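Local coordinates for putative rRNA methyltransferase (Sorangium cellulosum, PDB 4RWZ), which probably methylates 16S rRNA in the 30S subunit, a modification that confers aminoglycoside resistance, at residues T100-L114 with E134-R147. Numbering follows the deposited sequence.
Sequences TLTLNFPWASLLSAL and ELIALLNQSVFDDR
Leu111 and Leu139 meet at the apolar centre: CD1 of Leu111 rests 3.7 Å from CB of Leu139, while CD2 of Leu139 also lies against Pro106 CG and Leu114 CD1. Branched, flexible leucines suit this junction of helix and sheet, and the small Ala137 lets Leu114 approach the strand. Leu101, Leu103 and Leu135 continue the same face, where Leu101 also meets Leu125 of helix 119-127. The strands that carry them, 100-104 and 134-139, run parallel, their axes 10° apart, joined by a regular ladder that includes Leu103 N to Ile136 O at 2.9 Å. These are neighbouring central strands of the Rossmann-like methyltransferase sheet, linked by a crossover through helices 108-115 and 119-127. On the other face Thr100 CG2 touches Ile136 CD1.

Beyond the strands, Val143 fits its CG2 against Pro106 O. The edge of Phe144 points at the face of the six-membered ring of Trp107, the N-cap residue, with planes at 69° and centroids 4.8 Å apart; chi1 of 177°, CG anti to the backbone N, carries the phenyl there. Separately, Phe144 CB sits over the indole's five-membered ring, a CH-pi contact.

At the polar edge Asp146 turns OD1 to the first turn of the helix, its syn lone pair accepting from Ser109 N at 2.8 Å; a negative charge here would be expected to suit the positive end of the helix dipole. Arg147 passes Ala108, whose small methyl leaves room, and grips Asp145 side-on through NE and NH2. Water 3 links Arg147 NH1 to Ser112 OG.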
loop_
_atom_site.group_PDB
_atom_site.type_symbol
_atom_site.label_atom_id
_atom_site.label_comp_id
_atom_site.label_asym_id
_atom_site.label_seq_id
_atom_site.Cartn_x
_atom_site.Cartn_y
_atom_site.Cartn_z
ATOM N N THR A 100 -3.984 -2.834 7.838
ATOM C CA THR A 100 -3.226 -1.596 7.593
ATOM C C THR A 100 -2.734 -1.564 6.159
ATOM O O THR A 100 -2.105 -2.543 5.710
ATOM C CB THR A 100 -1.984 -1.523 8.522
ATOM O OG1 THR A 100 -2.401 -1.773 9.880
ATOM C CG2 THR A 100 -1.309 -0.148 8.407
ATOM N N LEU A 101 -2.986 -0.457 5.445
ATOM C CA LEU A 101 -2.483 -0.300 4.075
ATOM C C LEU A 101 -1.597 0.927 4.096
ATOM O O LEU A 101 -2.071 2.014 4.412
ATOM C CB LEU A 101 -3.649 -0.031 3.131
ATOM C CG LEU A 101 -3.329 0.320 1.670
ATOM C CD1 LEU A 101 -2.729 -0.844 1.068
ATOM C CD2 LEU A 101 -4.718 0.666 1.010
ATOM N N THR A 102 -0.324 0.774 3.751
ATOM C CA THR A 102 0.607 1.896 3.806
ATOM C C THR A 102 1.012 2.390 2.405
ATOM O O THR A 102 1.138 1.599 1.447
ATOM C CB THR A 102 1.884 1.549 4.617
ATOM O OG1 THR A 102 2.500 0.374 4.042
ATOM C CG2 THR A 102 1.517 1.301 6.119
ATOM N N LEU A 103 1.130 3.719 2.268
ATOM C CA LEU A 103 1.715 4.322 1.035
ATOM C C LEU A 103 2.803 5.237 1.536
ATOM O O LEU A 103 2.521 6.320 2.057
ATOM C CB LEU A 103 0.686 5.143 0.267
ATOM C CG LEU A 103 -0.348 4.213 -0.401
ATOM C CD1 LEU A 103 -1.483 4.208 0.479
ATOM C CD2 LEU A 103 -0.763 4.568 -1.799
ATOM N N ASN A 104 4.044 4.795 1.397
ATOM C CA ASN A 104 5.207 5.537 1.915
ATOM C C ASN A 104 5.881 6.268 0.783
ATOM O O ASN A 104 6.498 5.631 -0.059
ATOM C CB ASN A 104 6.222 4.560 2.497
ATOM C CG ASN A 104 5.725 3.923 3.763
ATOM O OD1 ASN A 104 5.231 4.624 4.623
ATOM N ND2 ASN A 104 5.819 2.598 3.873
ATOM N N PHE A 105 5.768 7.588 0.776
ATOM C CA PHE A 105 6.387 8.409 -0.276
ATOM C C PHE A 105 6.001 8.010 -1.694
ATOM O O PHE A 105 6.870 7.739 -2.533
ATOM C CB PHE A 105 7.912 8.405 -0.127
ATOM C CG PHE A 105 8.350 8.900 1.232
ATOM C CD1 PHE A 105 8.165 10.227 1.569
ATOM C CD2 PHE A 105 8.914 8.053 2.159
ATOM C CE1 PHE A 105 8.535 10.710 2.837
ATOM C CE2 PHE A 105 9.285 8.548 3.423
ATOM C CZ PHE A 105 9.086 9.879 3.731
ATOM N N PRO A 106 4.696 7.983 -1.977
ATOM C CA PRO A 106 4.248 7.638 -3.340
ATOM C C PRO A 106 4.794 8.652 -4.365
ATOM O O PRO A 106 4.947 9.822 -4.041
ATOM C CB PRO A 106 2.702 7.808 -3.257
ATOM C CG PRO A 106 2.488 8.780 -2.113
ATOM C CD PRO A 106 3.578 8.330 -1.091
ATOM N N TRP A 107 5.075 8.217 -5.569
ATOM C CA TRP A 107 5.507 9.138 -6.617
ATOM C C TRP A 107 4.377 10.125 -6.977
ATOM O O TRP A 107 3.233 9.936 -6.556
ATOM C CB TRP A 107 5.874 8.336 -7.851
ATOM C CG TRP A 107 7.221 7.656 -7.736
ATOM C CD1 TRP A 107 8.099 7.699 -6.691
ATOM C CD2 TRP A 107 7.812 6.843 -8.740
ATOM N NE1 TRP A 107 9.233 6.944 -7.006
ATOM C CE2 TRP A 107 9.070 6.419 -8.262
ATOM C CE3 TRP A 107 7.396 6.440 -10.010
ATOM C CZ2 TRP A 107 9.932 5.590 -9.031
ATOM C CZ3 TRP A 107 8.248 5.638 -10.762
ATOM C CH2 TRP A 107 9.496 5.230 -10.264
ATOM N N ALA A 108 4.693 11.137 -7.779
ATOM C CA ALA A 108 3.764 12.277 -7.946
ATOM C C ALA A 108 2.362 11.903 -8.404
ATOM O O ALA A 108 1.364 12.523 -8.011
ATOM C CB ALA A 108 4.361 13.283 -8.895
ATOM N N SER A 109 2.286 10.918 -9.288
ATOM C CA SER A 109 0.974 10.552 -9.841
ATOM C C SER A 109 0.025 10.026 -8.770
ATOM O O SER A 109 -1.142 10.394 -8.733
ATOM C CB SER A 109 1.143 9.512 -10.925
ATOM O OG SER A 109 1.429 10.197 -12.127
ATOM N N LEU A 110 0.557 9.171 -7.895
ATOM C CA LEU A 110 -0.229 8.585 -6.803
ATOM C C LEU A 110 -0.415 9.555 -5.698
ATOM O O LEU A 110 -1.471 9.563 -5.060
ATOM C CB LEU A 110 0.451 7.333 -6.262
ATOM C CG LEU A 110 -0.251 6.567 -5.114
ATOM C CD1 LEU A 110 -1.757 6.375 -5.430
ATOM C CD2 LEU A 110 0.444 5.216 -4.988
ATOM N N LEU A 111 0.589 10.378 -5.443
ATOM C CA LEU A 111 0.462 11.486 -4.513
ATOM C C LEU A 111 -0.705 12.366 -4.931
ATOM O O LEU A 111 -1.555 12.739 -4.108
ATOM C CB LEU A 111 1.750 12.327 -4.513
ATOM C CG LEU A 111 1.751 13.651 -3.737
ATOM C CD1 LEU A 111 1.469 13.407 -2.259
ATOM C CD2 LEU A 111 3.100 14.387 -3.917
ATOM N N SER A 112 -0.728 12.724 -6.210
ATOM C CA SER A 112 -1.847 13.553 -6.677
ATOM C C SER A 112 -3.202 12.897 -6.474
ATOM O O SER A 112 -4.181 13.544 -6.109
ATOM C CB SER A 112 -1.711 13.876 -8.167
ATOM O OG SER A 112 -0.489 14.536 -8.351
ATOM N N ALA A 113 -3.265 11.608 -6.749
ATOM C CA ALA A 113 -4.512 10.875 -6.606
ATOM C C ALA A 113 -4.974 10.942 -5.142
ATOM O O ALA A 113 -6.176 10.887 -4.879
ATOM C CB ALA A 113 -4.341 9.388 -7.088
ATOM N N LEU A 114 -4.045 11.020 -4.168
ATOM C CA LEU A 114 -4.477 11.032 -2.748
ATOM C C LEU A 114 -4.846 12.428 -2.257
ATOM O O LEU A 114 -5.632 12.600 -1.268
ATOM C CB LEU A 114 -3.346 10.470 -1.809
ATOM C CG LEU A 114 -2.997 8.996 -2.098
ATOM C CD1 LEU A 114 -1.629 8.665 -1.374
ATOM C CD2 LEU A 114 -4.065 8.086 -1.552
ATOM N N GLU A 134 -7.059 0.590 8.339
ATOM C CA GLU A 134 -6.517 1.947 8.277
ATOM C C GLU A 134 -5.630 2.137 7.046
ATOM O O GLU A 134 -4.795 1.294 6.802
ATOM C CB GLU A 134 -5.638 2.133 9.518
ATOM C CG GLU A 134 -5.300 3.541 9.850
ATOM C CD GLU A 134 -4.398 3.646 11.103
ATOM O OE1 GLU A 134 -3.873 2.607 11.608
ATOM O OE2 GLU A 134 -4.256 4.782 11.590
ATOM N N LEU A 135 -5.821 3.238 6.309
ATOM C CA LEU A 135 -4.888 3.678 5.287
ATOM C C LEU A 135 -3.945 4.686 5.941
ATOM O O LEU A 135 -4.379 5.572 6.632
ATOM C CB LEU A 135 -5.673 4.362 4.155
ATOM C CG LEU A 135 -4.929 5.197 3.113
ATOM C CD1 LEU A 135 -4.120 4.249 2.353
ATOM C CD2 LEU A 135 -5.933 5.824 2.135
ATOM N N ILE A 136 -2.630 4.508 5.756
ATOM C CA ILE A 136 -1.642 5.454 6.299
ATOM C C ILE A 136 -0.736 5.924 5.128
ATOM O O ILE A 136 -0.100 5.105 4.472
ATOM C CB ILE A 136 -0.736 4.745 7.284
ATOM C CG1 ILE A 136 -1.595 4.143 8.414
ATOM C CG2 ILE A 136 0.280 5.758 7.895
ATOM C CD1 ILE A 136 -0.754 3.420 9.551
ATOM N N ALA A 137 -0.702 7.215 4.869
ATOM C CA ALA A 137 0.093 7.725 3.753
ATOM C C ALA A 137 1.111 8.742 4.288
ATOM O O ALA A 137 0.757 9.654 5.073
ATOM C CB ALA A 137 -0.813 8.352 2.683
ATOM N N LEU A 138 2.359 8.596 3.843
ATOM C CA LEU A 138 3.414 9.575 4.150
ATOM C C LEU A 138 3.697 10.310 2.855
ATOM O O LEU A 138 4.211 9.708 1.901
ATOM C CB LEU A 138 4.703 8.914 4.604
ATOM C CG LEU A 138 4.778 8.616 6.103
ATOM C CD1 LEU A 138 4.759 9.899 6.936
ATOM C CD2 LEU A 138 3.627 7.734 6.506
ATOM N N LEU A 139 3.395 11.600 2.829
ATOM C CA LEU A 139 3.307 12.340 1.565
ATOM C C LEU A 139 4.414 13.392 1.518
ATOM O O LEU A 139 4.539 14.192 2.443
ATOM C CB LEU A 139 1.938 13.028 1.421
ATOM C CG LEU A 139 0.684 12.135 1.501
ATOM C CD1 LEU A 139 -0.581 12.968 1.301
ATOM C CD2 LEU A 139 0.790 10.996 0.514
ATOM N N ASN A 140 5.168 13.448 0.428
ATOM C CA ASN A 140 6.284 14.370 0.374
ATOM C C ASN A 140 6.421 14.720 -1.102
ATOM O O ASN A 140 6.349 13.831 -1.964
ATOM C CB ASN A 140 7.519 13.650 0.922
ATOM C CG ASN A 140 8.761 14.506 0.910
ATOM O OD1 ASN A 140 9.271 14.849 -0.146
ATOM N ND2 ASN A 140 9.233 14.881 2.098
ATOM N N GLN A 141 6.561 16.019 -1.388
ATOM C CA GLN A 141 6.546 16.506 -2.755
ATOM C C GLN A 141 7.886 16.487 -3.445
ATOM O O GLN A 141 7.986 16.879 -4.611
ATOM C CB GLN A 141 5.975 17.929 -2.792
ATOM C CG GLN A 141 4.540 17.960 -2.392
ATOM C CD GLN A 141 3.903 19.273 -2.686
ATOM O OE1 GLN A 141 4.445 20.084 -3.437
ATOM N NE2 GLN A 141 2.742 19.505 -2.088
ATOM N N SER A 142 8.888 15.957 -2.781
ATOM C CA SER A 142 10.218 15.834 -3.397
ATOM C C SER A 142 10.439 14.481 -4.091
ATOM O O SER A 142 11.537 14.210 -4.588
ATOM C CB SER A 142 11.332 16.149 -2.387
ATOM O OG SER A 142 11.494 15.129 -1.394
ATOM N N VAL A 143 9.386 13.660 -4.171
ATOM C CA VAL A 143 9.464 12.373 -4.862
ATOM C C VAL A 143 9.624 12.567 -6.396
ATOM O O VAL A 143 9.384 13.650 -6.939
ATOM C CB VAL A 143 8.199 11.493 -4.557
ATOM C CG1 VAL A 143 8.123 11.159 -3.083
ATOM C CG2 VAL A 143 6.888 12.217 -4.994
ATOM N N PHE A 144 9.985 11.481 -7.071
ATOM C CA PHE A 144 10.105 11.434 -8.503
ATOM C C PHE A 144 8.753 11.800 -9.123
ATOM O O PHE A 144 7.689 11.299 -8.700
ATOM C CB PHE A 144 10.473 10.022 -8.943
ATOM C CG PHE A 144 10.536 9.874 -10.437
ATOM C CD1 PHE A 144 11.451 10.624 -11.178
ATOM C CD2 PHE A 144 9.666 9.044 -11.093
ATOM C CE1 PHE A 144 11.500 10.512 -12.548
ATOM C CE2 PHE A 144 9.708 8.937 -12.464
ATOM C CZ PHE A 144 10.616 9.682 -13.190
ATOM N N ASP A 145 8.780 12.653 -10.144
ATOM C CA ASP A 145 7.528 13.029 -10.843
ATOM C C ASP A 145 7.295 12.140 -12.080
ATOM O O ASP A 145 7.971 12.310 -13.073
ATOM C CB ASP A 145 7.594 14.504 -11.223
ATOM C CG ASP A 145 6.224 15.086 -11.607
ATOM O OD1 ASP A 145 5.312 14.302 -11.928
ATOM O OD2 ASP A 145 6.059 16.318 -11.573
ATOM N N ASP A 146 6.383 11.172 -11.997
ATOM C CA ASP A 146 6.112 10.254 -13.081
ATOM C C ASP A 146 4.955 10.728 -13.962
ATOM O O ASP A 146 4.526 10.009 -14.865
ATOM C CB ASP A 146 5.798 8.860 -12.536
ATOM C CG ASP A 146 4.658 8.865 -11.504
ATOM O OD1 ASP A 146 4.325 9.944 -10.984
ATOM O OD2 ASP A 146 4.218 7.751 -11.120
ATOM N N ARG A 147 4.454 11.924 -13.691
ATOM C CA ARG A 147 3.274 12.435 -14.427
ATOM C C ARG A 147 3.613 12.877 -15.825
ATOM O O ARG A 147 4.717 13.296 -16.082
ATOM C CB ARG A 147 2.629 13.630 -13.695
ATOM C CG ARG A 147 2.008 13.298 -12.309
ATOM C CD ARG A 147 1.571 14.541 -11.560
ATOM N NE ARG A 147 2.709 15.426 -11.371
ATOM C CZ ARG A 147 2.628 16.649 -10.860
ATOM N NH1 ARG A 147 1.437 17.146 -10.525
ATOM N NH2 ARG A 147 3.722 17.384 -10.723
HETATM O O HOH W 1 -3.583 -0.128 11.689
HETATM O O HOH W 2 5.022 11.450 -1.750
HETATM O O HOH W 3 -1.146 16.266 -10.572
#